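Local coordinates for PCF11 protein (Saccharomyces cerevisiae, PDB 1SZ9), which binds the carboxy-terminal domain of RNA polymerase II through its CTD-interacting domain and acts in 3'-end processing of mRNA, at residues A41-I52 with Y78-L89. Sequence-based numbering, arbitrary orientation.
Sequences AQYFVDAIESRI and YTIYFSRNLFNL
V45 lays its CG2 over one face of the F82 ring, a CH-pi contact 4.0 Å from CG2 to the ring centroid, at the middle of a helix pair in the all-helical CTD-interacting domain, a fold of ARM-like repeats. The 41-52 segment runs at 45° to the short helix 78-83. The other V45 branch, CG1, anti to the backbone N (chi1 170°), reaches the CE1 side of the same ring, while I48 brings CD1 to its edge at CZ; L67 of helix 57-73 also touches F82. At the start of both helices A41 presses its CB on Y78 CE1 at 3.4 Å. The phenol oxygen Y78 OH lies at the edge of the F44 ring and hydrogen-bonds A34 O.

Further along, helix 41-54 faces the bend between helices 78-83 and 86-95, and a polar group joins the apolar packing. E49 stretches its chain across L89, with CD1 of L89 3.4 Å from E49 CG. N85 ND2 donates a hydrogen bond to the syn lone pair of E49 OE1, 2.8 Å and nearly straight (N-H...O 167°). With an alanine here, the N85 amide would probably lose its acceptor and L89 CD1 the CG and carboxyl carbon packed on it. On the other oxygen, a water donates to both E49 OE2 and F82 O, 2.8 Å from each.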
ATOM      1  N   ALA A  41       3.461 -12.238  -7.570  1.00 30.44           N
ATOM      2  CA  ALA A  41       2.732 -11.428  -6.605  1.00 30.83           C
ATOM      3  C   ALA A  41       3.315 -11.391  -5.188  1.00 31.40           C
ATOM      4  O   ALA A  41       3.540 -10.317  -4.628  1.00 32.42           O
ATOM      5  CB  ALA A  41       1.269 -11.876  -6.562  1.00 30.82           C
ATOM      6  N   GLN A  42       3.560 -12.543  -4.586  1.00 31.33           N
ATOM      7  CA  GLN A  42       4.095 -12.510  -3.230  1.00 33.79           C
ATOM      8  C   GLN A  42       5.442 -11.770  -3.134  1.00 33.16           C
ATOM      9  O   GLN A  42       5.732 -11.126  -2.114  1.00 31.81           O
ATOM     10  CB  GLN A  42       4.206 -13.925  -2.659  1.00 37.14           C
ATOM     11  CG  GLN A  42       4.801 -13.949  -1.256  1.00 43.63           C
ATOM     12  CD  GLN A  42       4.442 -15.200  -0.478  1.00 47.30           C
ATOM     13  OE1 GLN A  42       4.225 -16.270  -1.057  1.00 46.39           O
ATOM     14  NE2 GLN A  42       4.391 -15.073   0.853  1.00 49.05           N
ATOM     15  N   TYR A  43       6.250 -11.838  -4.193  1.00 31.18           N
ATOM     16  CA  TYR A  43       7.537 -11.148  -4.201  1.00 32.02           C
ATOM     17  C   TYR A  43       7.312  -9.652  -4.223  1.00 29.61           C
ATOM     18  O   TYR A  43       7.987  -8.915  -3.516  1.00 27.61           O
ATOM     19  CB  TYR A  43       8.378 -11.560  -5.408  1.00 33.16           C
ATOM     20  CG  TYR A  43       8.839 -12.992  -5.314  1.00 39.31           C
ATOM     21  CD1 TYR A  43       9.615 -13.416  -4.235  1.00 40.77           C
ATOM     22  CD2 TYR A  43       8.457 -13.935  -6.264  1.00 40.57           C
ATOM     23  CE1 TYR A  43       9.991 -14.736  -4.099  1.00 42.67           C
ATOM     24  CE2 TYR A  43       8.832 -15.271  -6.137  1.00 42.23           C
ATOM     25  CZ  TYR A  43       9.595 -15.659  -5.052  1.00 44.27           C
ATOM     26  OH  TYR A  43       9.951 -16.975  -4.902  1.00 48.08           O
ATOM     27  N   PHE A  44       6.354  -9.212  -5.033  1.00 29.36           N
ATOM     28  CA  PHE A  44       6.036  -7.789  -5.122  1.00 29.19           C
ATOM     29  C   PHE A  44       5.448  -7.302  -3.789  1.00 27.91           C
ATOM     30  O   PHE A  44       5.768  -6.216  -3.324  1.00 27.11           O
ATOM     31  CB  PHE A  44       5.052  -7.532  -6.269  1.00 25.86           C
ATOM     32  CG  PHE A  44       5.579  -7.933  -7.622  1.00 26.34           C
ATOM     33  CD1 PHE A  44       6.946  -8.047  -7.849  1.00 24.53           C
ATOM     34  CD2 PHE A  44       4.707  -8.158  -8.686  1.00 28.36           C
ATOM     35  CE1 PHE A  44       7.445  -8.378  -9.119  1.00 25.91           C
ATOM     36  CE2 PHE A  44       5.193  -8.487  -9.959  1.00 28.02           C
ATOM     37  CZ  PHE A  44       6.571  -8.597 -10.171  1.00 25.98           C
ATOM     38  N   VAL A  45       4.599  -8.110  -3.163  1.00 27.82           N
ATOM     39  CA  VAL A  45       4.033  -7.705  -1.879  1.00 25.44           C
ATOM     40  C   VAL A  45       5.130  -7.515  -0.830  1.00 26.43           C
ATOM     41  O   VAL A  45       5.167  -6.503  -0.124  1.00 23.79           O
ATOM     42  CB  VAL A  45       2.999  -8.734  -1.376  1.00 25.94           C
ATOM     43  CG1 VAL A  45       2.601  -8.430   0.076  1.00 25.23           C
ATOM     44  CG2 VAL A  45       1.763  -8.672  -2.265  1.00 25.26           C
ATOM     45  N   ASP A  46       6.045  -8.475  -0.731  1.00 28.57           N
ATOM     46  CA  ASP A  46       7.107  -8.359   0.263  1.00 28.26           C
ATOM     47  C   ASP A  46       8.033  -7.195  -0.018  1.00 26.12           C
ATOM     48  O   ASP A  46       8.496  -6.534   0.898  1.00 26.01           O
ATOM     49  CB  ASP A  46       7.905  -9.653   0.361  1.00 33.49           C
ATOM     50  CG  ASP A  46       7.115 -10.761   1.033  1.00 38.68           C
ATOM     51  OD1 ASP A  46       6.186 -10.450   1.826  1.00 40.30           O
ATOM     52  OD2 ASP A  46       7.435 -11.937   0.780  1.00 41.27           O
ATOM     53  N   ALA A  47       8.290  -6.933  -1.291  1.00 25.82           N
ATOM     54  CA  ALA A  47       9.142  -5.816  -1.668  1.00 24.01           C
ATOM     55  C   ALA A  47       8.491  -4.490  -1.215  1.00 25.14           C
ATOM     56  O   ALA A  47       9.153  -3.624  -0.651  1.00 23.37           O
ATOM     57  CB  ALA A  47       9.342  -5.813  -3.173  1.00 21.93           C
ATOM     58  N   ILE A  48       7.189  -4.340  -1.456  1.00 24.95           N
ATOM     59  CA  ILE A  48       6.505  -3.118  -1.062  1.00 24.80           C
ATOM     60  C   ILE A  48       6.397  -2.979   0.457  1.00 23.34           C
ATOM     61  O   ILE A  48       6.641  -1.904   0.985  1.00 21.42           O
ATOM     62  CB  ILE A  48       5.109  -3.032  -1.728  1.00 25.64           C
ATOM     63  CG1 ILE A  48       5.291  -2.761  -3.220  1.00 27.51           C
ATOM     64  CG2 ILE A  48       4.278  -1.879  -1.136  1.00 24.29           C
ATOM     65  CD1 ILE A  48       4.017  -2.772  -3.991  1.00 30.71           C
ATOM     66  N   GLU A  49       6.041  -4.054   1.158  1.00 26.43           N
ATOM     67  CA  GLU A  49       5.926  -3.987   2.620  1.00 28.16           C
ATOM     68  C   GLU A  49       7.291  -3.707   3.234  1.00 29.63           C
ATOM     69  O   GLU A  49       7.401  -2.947   4.200  1.00 28.03           O
ATOM     70  CB  GLU A  49       5.346  -5.283   3.204  1.00 28.49           C
ATOM     71  CG  GLU A  49       3.946  -5.618   2.673  1.00 32.48           C
ATOM     72  CD  GLU A  49       3.181  -6.608   3.544  1.00 35.75           C
ATOM     73  OE1 GLU A  49       3.820  -7.377   4.287  1.00 36.24           O
ATOM     74  OE2 GLU A  49       1.929  -6.627   3.483  1.00 37.33           O
ATOM     75  N   SER A  50       8.328  -4.315   2.658  1.00 29.26           N
ATOM     76  CA  SER A  50       9.690  -4.106   3.134  1.00 31.11           C
ATOM     77  C   SER A  50      10.060  -2.632   2.967  1.00 29.59           C
ATOM     78  O   SER A  50      10.579  -2.011   3.901  1.00 27.90           O
ATOM     79  CB  SER A  50      10.671  -5.008   2.359  1.00 31.95           C
ATOM     80  OG  SER A  50      12.006  -4.723   2.726  1.00 36.76           O
ATOM     81  N   ARG A  51       9.792  -2.064   1.786  1.00 29.05           N
ATOM     82  CA  ARG A  51      10.088  -0.644   1.560  1.00 27.85           C
ATOM     83  C   ARG A  51       9.332   0.247   2.558  1.00 27.99           C
ATOM     84  O   ARG A  51       9.912   1.152   3.158  1.00 29.62           O
ATOM     85  CB  ARG A  51       9.756  -0.207   0.112  1.00 30.56           C
ATOM     86  CG  ARG A  51       9.568   1.312  -0.007  1.00 33.23           C
ATOM     87  CD  ARG A  51      10.261   2.034  -1.171  1.00 34.07           C
ATOM     88  NE  ARG A  51      11.707   2.075  -1.032  1.00 37.36           N
ATOM     89  CZ  ARG A  51      12.475   3.151  -1.207  1.00 35.80           C
ATOM     90  NH1 ARG A  51      11.963   4.338  -1.535  1.00 31.45           N
ATOM     91  NH2 ARG A  51      13.786   3.028  -1.054  1.00 32.98           N
ATOM     92  N   ILE A  52       8.040  -0.006   2.750  1.00 27.38           N
ATOM     93  CA  ILE A  52       7.261   0.791   3.693  1.00 29.10           C
ATOM     94  C   ILE A  52       7.873   0.747   5.096  1.00 32.87           C
ATOM     95  O   ILE A  52       7.936   1.755   5.810  1.00 33.78           O
ATOM     96  CB  ILE A  52       5.807   0.289   3.758  1.00 26.86           C
ATOM     97  CG1 ILE A  52       5.097   0.623   2.433  1.00 26.82           C
ATOM     98  CG2 ILE A  52       5.077   0.917   4.951  1.00 26.89           C
ATOM     99  CD1 ILE A  52       3.750  -0.068   2.261  1.00 25.44           C
ATOM    100  N   TYR A  78      -3.478  -9.368  -4.928  1.00 26.59           N
ATOM    101  CA  TYR A  78      -2.848  -8.345  -4.100  1.00 26.44           C
ATOM    102  C   TYR A  78      -3.737  -7.839  -2.957  1.00 25.90           C
ATOM    103  O   TYR A  78      -3.261  -7.666  -1.841  1.00 26.57           O
ATOM    104  CB  TYR A  78      -2.373  -7.200  -4.995  1.00 24.19           C
ATOM    105  CG  TYR A  78      -1.382  -7.666  -6.033  1.00 22.95           C
ATOM    106  CD1 TYR A  78      -0.063  -7.980  -5.687  1.00 23.08           C
ATOM    107  CD2 TYR A  78      -1.778  -7.841  -7.362  1.00 21.37           C
ATOM    108  CE1 TYR A  78       0.838  -8.462  -6.650  1.00 21.52           C
ATOM    109  CE2 TYR A  78      -0.893  -8.323  -8.324  1.00 21.55           C
ATOM    110  CZ  TYR A  78       0.406  -8.630  -7.964  1.00 22.06           C
ATOM    111  OH  TYR A  78       1.254  -9.101  -8.939  1.00 24.20           O
ATOM    112  N   THR A  79      -5.024  -7.620  -3.228  1.00 26.88           N
ATOM    113  CA  THR A  79      -5.953  -7.167  -2.202  1.00 27.48           C
ATOM    114  C   THR A  79      -5.970  -8.178  -1.049  1.00 28.77           C
ATOM    115  O   THR A  79      -6.090  -7.809   0.124  1.00 28.48           O
ATOM    116  CB  THR A  79      -7.400  -7.050  -2.752  1.00 28.03           C
ATOM    117  OG1 THR A  79      -7.705  -8.227  -3.509  1.00 28.56           O
ATOM    118  CG2 THR A  79      -7.574  -5.799  -3.624  1.00 25.44           C
ATOM    119  N   ILE A  80      -5.855  -9.459  -1.394  1.00 29.45           N
ATOM    120  CA  ILE A  80      -5.852 -10.528  -0.403  1.00 28.87           C
ATOM    121  C   ILE A  80      -4.524 -10.565   0.335  1.00 28.27           C
ATOM    122  O   ILE A  80      -4.490 -10.550   1.565  1.00 28.12           O
ATOM    123  CB  ILE A  80      -6.107 -11.910  -1.073  1.00 32.76           C
ATOM    124  CG1 ILE A  80      -7.516 -11.935  -1.680  1.00 33.08           C
ATOM    125  CG2 ILE A  80      -5.949 -13.035  -0.060  1.00 30.04           C
ATOM    126  CD1 ILE A  80      -7.781 -13.137  -2.566  1.00 34.57           C
ATOM    127  N   TYR A  81      -3.427 -10.598  -0.413  1.00 27.09           N
ATOM    128  CA  TYR A  81      -2.105 -10.652   0.198  1.00 26.59           C
ATOM    129  C   TYR A  81      -1.742  -9.468   1.094  1.00 27.36           C
ATOM    130  O   TYR A  81      -1.234  -9.676   2.186  1.00 26.03           O
ATOM    131  CB  TYR A  81      -1.032 -10.820  -0.874  1.00 29.53           C
ATOM    132  CG  TYR A  81      -1.140 -12.105  -1.676  1.00 34.18           C
ATOM    133  CD1 TYR A  81      -2.121 -13.066  -1.384  1.00 35.29           C
ATOM    134  CD2 TYR A  81      -0.261 -12.356  -2.728  1.00 34.82           C
ATOM    135  CE1 TYR A  81      -2.223 -14.247  -2.126  1.00 37.46           C
ATOM    136  CE2 TYR A  81      -0.347 -13.527  -3.478  1.00 38.78           C
ATOM    137  CZ  TYR A  81      -1.331 -14.467  -3.175  1.00 40.81           C
ATOM    138  OH  TYR A  81      -1.431 -15.607  -3.936  1.00 42.02           O
ATOM    139  N   PHE A  82      -1.973  -8.232   0.634  1.00 25.66           N
ATOM    140  CA  PHE A  82      -1.653  -7.046   1.450  1.00 23.04           C
ATOM    141  C   PHE A  82      -2.543  -6.937   2.692  1.00 23.36           C
ATOM    142  O   PHE A  82      -2.160  -6.288   3.666  1.00 23.21           O
ATOM    143  CB  PHE A  82      -1.806  -5.751   0.634  1.00 18.78           C
ATOM    144  CG  PHE A  82      -0.648  -5.456  -0.272  1.00 20.31           C
ATOM    145  CD1 PHE A  82       0.641  -5.255   0.261  1.00 21.83           C
ATOM    146  CD2 PHE A  82      -0.837  -5.339  -1.656  1.00 16.78           C
ATOM    147  CE1 PHE A  82       1.728  -4.934  -0.572  1.00 20.12           C
ATOM    148  CE2 PHE A  82       0.235  -5.023  -2.487  1.00 18.92           C
ATOM    149  CZ  PHE A  82       1.523  -4.818  -1.945  1.00 19.27           C
ATOM    150  N   SER A  83      -3.728  -7.556   2.658  1.00 23.11           N
ATOM    151  CA  SER A  83      -4.648  -7.496   3.803  1.00 25.61           C
ATOM    152  C   SER A  83      -4.044  -8.071   5.075  1.00 26.46           C
ATOM    153  O   SER A  83      -4.391  -7.632   6.166  1.00 24.70           O
ATOM    154  CB  SER A  83      -5.952  -8.275   3.548  1.00 27.24           C
ATOM    155  OG  SER A  83      -6.813  -7.587   2.661  1.00 34.30           O
ATOM    156  N   ARG A  84      -3.164  -9.058   4.934  1.00 27.20           N
ATOM    157  CA  ARG A  84      -2.593  -9.691   6.110  1.00 29.08           C
ATOM    158  C   ARG A  84      -1.811  -8.788   7.055  1.00 27.14           C
ATOM    159  O   ARG A  84      -1.998  -8.866   8.269  1.00 24.91           O
ATOM    160  CB  ARG A  84      -1.712 -10.888   5.727  1.00 31.57           C
ATOM    161  CG  ARG A  84      -1.166 -11.604   6.974  1.00 34.08           C
ATOM    162  CD  ARG A  84      -0.676 -12.993   6.657  1.00 36.30           C
ATOM    163  NE  ARG A  84      -1.697 -13.761   5.948  1.00 36.33           N
ATOM    164  CZ  ARG A  84      -1.417 -14.795   5.169  1.00 37.39           C
ATOM    165  NH1 ARG A  84      -0.152 -15.174   5.025  1.00 35.17           N
ATOM    166  NH2 ARG A  84      -2.382 -15.413   4.493  1.00 35.49           N
ATOM    167  N   ASN A  85      -0.928  -7.949   6.521  1.00 26.11           N
ATOM    168  CA  ASN A  85      -0.159  -7.068   7.395  1.00 25.68           C
ATOM    169  C   ASN A  85      -0.591  -5.602   7.301  1.00 24.67           C
ATOM    170  O   ASN A  85       0.015  -4.743   7.921  1.00 22.82           O
ATOM    171  CB  ASN A  85       1.351  -7.196   7.096  1.00 24.88           C
ATOM    172  CG  ASN A  85       1.846  -8.639   7.199  1.00 28.46           C
ATOM    173  OD1 ASN A  85       1.342  -9.415   7.998  1.00 27.91           O
ATOM    174  ND2 ASN A  85       2.840  -8.992   6.391  1.00 29.04           N
ATOM    175  N   LEU A  86      -1.664  -5.345   6.556  1.00 25.59           N
ATOM    176  CA  LEU A  86      -2.177  -3.988   6.339  1.00 24.13           C
ATOM    177  C   LEU A  86      -2.321  -3.155   7.601  1.00 22.91           C
ATOM    178  O   LEU A  86      -1.804  -2.060   7.679  1.00 21.57           O
ATOM    179  CB  LEU A  86      -3.532  -4.037   5.628  1.00 23.26           C
ATOM    180  CG  LEU A  86      -4.011  -2.672   5.120  1.00 25.11           C
ATOM    181  CD1 LEU A  86      -3.107  -2.226   3.966  1.00 21.31           C
ATOM    182  CD2 LEU A  86      -5.477  -2.769   4.662  1.00 22.10           C
ATOM    183  N   PHE A  87      -3.030  -3.672   8.594  1.00 25.35           N
ATOM    184  CA  PHE A  87      -3.212  -2.929   9.836  1.00 25.46           C
ATOM    185  C   PHE A  87      -1.898  -2.611  10.562  1.00 24.66           C
ATOM    186  O   PHE A  87      -1.671  -1.465  10.949  1.00 23.75           O
ATOM    187  CB  PHE A  87      -4.147  -3.686  10.781  1.00 23.25           C
ATOM    188  CG  PHE A  87      -4.145  -3.148  12.172  1.00 26.56           C
ATOM    189  CD1 PHE A  87      -4.580  -1.845  12.430  1.00 24.23           C
ATOM    190  CD2 PHE A  87      -3.701  -3.937  13.236  1.00 28.77           C
ATOM    191  CE1 PHE A  87      -4.577  -1.332  13.729  1.00 27.00           C
ATOM    192  CE2 PHE A  87      -3.691  -3.430  14.543  1.00 29.75           C
ATOM    193  CZ  PHE A  87      -4.133  -2.122  14.789  1.00 26.53           C
ATOM    194  N   ASN A  88      -1.049  -3.617  10.779  1.00 25.51           N
ATOM    195  CA  ASN A  88       0.221  -3.361  11.459  1.00 25.22           C
ATOM    196  C   ASN A  88       1.085  -2.399  10.661  1.00 23.13           C
ATOM    197  O   ASN A  88       1.704  -1.514  11.225  1.00 23.37           O
ATOM    198  CB  ASN A  88       1.003  -4.660  11.698  1.00 26.66           C
ATOM    199  CG  ASN A  88       0.353  -5.533  12.753  1.00 30.68           C
ATOM    200  OD1 ASN A  88      -0.525  -5.079  13.474  1.00 32.11           O
ATOM    201  ND2 ASN A  88       0.791  -6.785  12.853  1.00 28.98           N
ATOM    202  N   LEU A  89       1.134  -2.584   9.343  1.00 24.48           N
ATOM    203  CA  LEU A  89       1.927  -1.704   8.489  1.00 27.26           C
ATOM    204  C   LEU A  89       1.409  -0.264   8.520  1.00 23.63           C
ATOM    205  O   LEU A  89       2.178   0.684   8.617  1.00 24.39           O
ATOM    206  CB  LEU A  89       1.912  -2.208   7.034  1.00 29.75           C
ATOM    207  CG  LEU A  89       2.999  -3.224   6.666  1.00 37.17           C
ATOM    208  CD1 LEU A  89       2.790  -3.722   5.237  1.00 38.77           C
ATOM    209  CD2 LEU A  89       4.368  -2.571   6.817  1.00 34.25           C
TER
HETATM  210  O   HOH W   1       0.448  -8.490   3.872  1.00 28.79           O
HETATM  211  O   HOH W   2       0.067  -4.633   3.904  1.00 31.87           O